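Local coordinates for mannosylglycerate hydrolase MGH1-like glycoside hydrolase domain-containing protein (Thermus thermophilus HB8, PDB 4WVA) that hydrolyses mannosylglycerate to mannose and glycerate, and glucosylglycerate to glucose and glycerate, as a GH63 enzyme with an (alpha/alpha)6-barrel, at residues Cys57-Gly62 against Gly67-Ile72. Sequence-based numbering, arbitrary orientation.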
loop_
_atom_site.group_PDB
_atom_site.type_symbol
_atom_site.label_atom_id
_atom_site.label_comp_id
_atom_site.label_asym_id
_atom_site.label_seq_id
_atom_site.Cartn_x
_atom_site.Cartn_y
_atom_site.Cartn_z
ATOM N N CYS A 57 13.566 -16.135 28.450
ATOM C CA CYS A 57 14.617 -15.621 29.327
ATOM C C CYS A 57 14.830 -14.119 29.100
ATOM O O CYS A 57 14.914 -13.343 30.041
ATOM C CB CYS A 57 15.897 -16.402 29.083
ATOM S SG CYS A 57 17.282 -15.929 30.128
ATOM N N LEU A 58 14.928 -13.716 27.829
ATOM C CA LEU A 58 15.074 -12.313 27.477
ATOM C C LEU A 58 13.992 -11.431 28.139
ATOM O O LEU A 58 14.304 -10.398 28.745
ATOM C CB LEU A 58 15.046 -12.166 25.954
ATOM C CG LEU A 58 15.131 -10.747 25.398
ATOM C CD1 LEU A 58 16.409 -10.045 25.793
ATOM C CD2 LEU A 58 14.964 -10.807 23.881
ATOM N N PHE A 59 12.727 -11.837 28.034
ATOM C CA PHE A 59 11.640 -11.044 28.614
ATOM C C PHE A 59 11.581 -11.154 30.124
ATOM O O PHE A 59 11.436 -10.142 30.840
ATOM C CB PHE A 59 10.295 -11.416 27.997
ATOM C CG PHE A 59 10.055 -10.759 26.676
ATOM C CD1 PHE A 59 9.512 -9.491 26.612
ATOM C CD2 PHE A 59 10.418 -11.388 25.500
ATOM C CE1 PHE A 59 9.303 -8.867 25.398
ATOM C CE2 PHE A 59 10.203 -10.776 24.287
ATOM C CZ PHE A 59 9.663 -9.509 24.235
ATOM N N ASP A 60 11.698 -12.380 30.625
ATOM C CA ASP A 60 11.543 -12.611 32.077
ATOM C C ASP A 60 12.596 -11.880 32.910
ATOM O O ASP A 60 12.275 -11.318 33.973
ATOM C CB ASP A 60 11.592 -14.110 32.385
ATOM C CG ASP A 60 10.305 -14.819 32.066
ATOM O OD1 ASP A 60 9.273 -14.158 31.920
ATOM O OD2 ASP A 60 10.328 -16.062 31.982
ATOM N N TYR A 61 13.833 -11.868 32.434
ATOM C CA TYR A 61 14.923 -11.202 33.157
ATOM C C TYR A 61 15.299 -9.824 32.641
ATOM O O TYR A 61 16.005 -9.081 33.327
ATOM C CB TYR A 61 16.150 -12.115 33.200
ATOM C CG TYR A 61 15.847 -13.376 33.938
ATOM C CD1 TYR A 61 15.824 -13.392 35.329
ATOM C CD2 TYR A 61 15.534 -14.548 33.257
ATOM C CE1 TYR A 61 15.514 -14.545 36.022
ATOM C CE2 TYR A 61 15.209 -15.706 33.933
ATOM C CZ TYR A 61 15.212 -15.698 35.320
ATOM O OH TYR A 61 14.904 -16.846 36.014
ATOM N N GLY A 62 14.839 -9.472 31.442
ATOM C CA GLY A 62 15.179 -8.183 30.838
ATOM C C GLY A 62 14.107 -7.116 30.915
ATOM O O GLY A 62 14.411 -5.947 31.120
ATOM N N GLY A 67 7.689 -1.746 30.290
ATOM C CA GLY A 67 7.637 -2.486 29.022
ATOM C C GLY A 67 8.930 -2.441 28.226
ATOM O O GLY A 67 9.095 -3.201 27.257
ATOM N N MET A 68 9.868 -1.583 28.612
ATOM C CA MET A 68 11.103 -1.472 27.859
ATOM C C MET A 68 11.869 -2.787 27.882
ATOM O O MET A 68 12.053 -3.380 28.944
ATOM C CB MET A 68 12.010 -0.382 28.413
ATOM C CG MET A 68 13.161 -0.115 27.468
ATOM S SD MET A 68 14.451 0.919 28.148
ATOM C CE MET A 68 15.205 -0.326 29.198
ATOM N N LEU A 69 12.306 -3.239 26.707
ATOM C CA LEU A 69 13.200 -4.389 26.612
ATOM C C LEU A 69 14.599 -3.858 26.334
ATOM O O LEU A 69 14.825 -3.204 25.324
ATOM C CB LEU A 69 12.735 -5.334 25.508
ATOM C CG LEU A 69 13.360 -6.730 25.533
ATOM C CD1 LEU A 69 12.933 -7.517 26.750
ATOM C CD2 LEU A 69 12.962 -7.474 24.274
ATOM N N PRO A 70 15.553 -4.110 27.236
ATOM C CA PRO A 70 16.890 -3.534 27.122
ATOM C C PRO A 70 17.766 -4.340 26.176
ATOM O O PRO A 70 17.491 -5.522 25.979
ATOM C CB PRO A 70 17.430 -3.666 28.541
ATOM C CG PRO A 70 16.801 -4.906 29.034
ATOM C CD PRO A 70 15.438 -4.990 28.403
ATOM N N HIS A 71 18.811 -3.738 25.621
ATOM C CA HIS A 71 19.649 -4.471 24.659
ATOM C C HIS A 71 20.570 -5.492 25.316
ATOM O O HIS A 71 20.928 -6.465 24.678
ATOM C CB HIS A 71 20.394 -3.543 23.709
ATOM C CG HIS A 71 21.717 -3.052 24.192
ATOM N ND1 HIS A 71 21.891 -2.374 25.382
ATOM C CD2 HIS A 71 22.921 -3.043 23.574
ATOM C CE1 HIS A 71 23.155 -1.997 25.486
ATOM N NE2 HIS A 71 23.800 -2.395 24.400
ATOM N N ILE A 72 20.876 -5.322 26.605
ATOM C CA ILE A 72 21.669 -6.318 27.329
ATOM C C ILE A 72 21.019 -6.660 28.663
ATOM O O ILE A 72 20.592 -5.758 29.385
ATOM C CB ILE A 72 23.134 -5.863 27.594
ATOM C CG1 ILE A 72 23.846 -5.431 26.312
ATOM C CG2 ILE A 72 23.932 -7.012 28.222
ATOM C CD1 ILE A 72 25.190 -4.756 26.552
#
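Both methyls of Leu69 rest against the groove between Leu58 and Phe59, near the C-terminal end of helix 48-62. Its CG is anti to the backbone N (chi1 -165°), which carries the fork to the helix. The apolar contacts come first. Leu69 CD2 lies 3.9 Å from Leu58 CD2, and the two leucine side chains cross at about a right angle. The same CD2 also reaches Phe59 CZ at 3.9 Å. A CH-pi contact adds to this. Leu69 CD1 sits over one face of the Phe59 ring, 4.2 Å from its centroid and 22° off the normal, displaced toward the rim. With an alanine in place of Phe59 the aromatic face is gone, and a gap would probably open between Leu69 and Leu135 of helix 121-146, which Phe59 also touches.

The backbone forms the second group. Gly62 O is 3.1 Å from Pro70 CD, so the proline ring packs on the carbonyl at the end of the segment. Leu69 CD1 is also 3.8 Å from Leu58 O, which accepts a weak helical bond from Gly62 N.

The contact folds the loop back on the helix it has just left, before strand 72-74. Leu69 also lies close to Leu33, a probable substrate-binding residue. The chemistry implies a hydrophobic contact, closed by side-chain packing with no hydrogen bond across it.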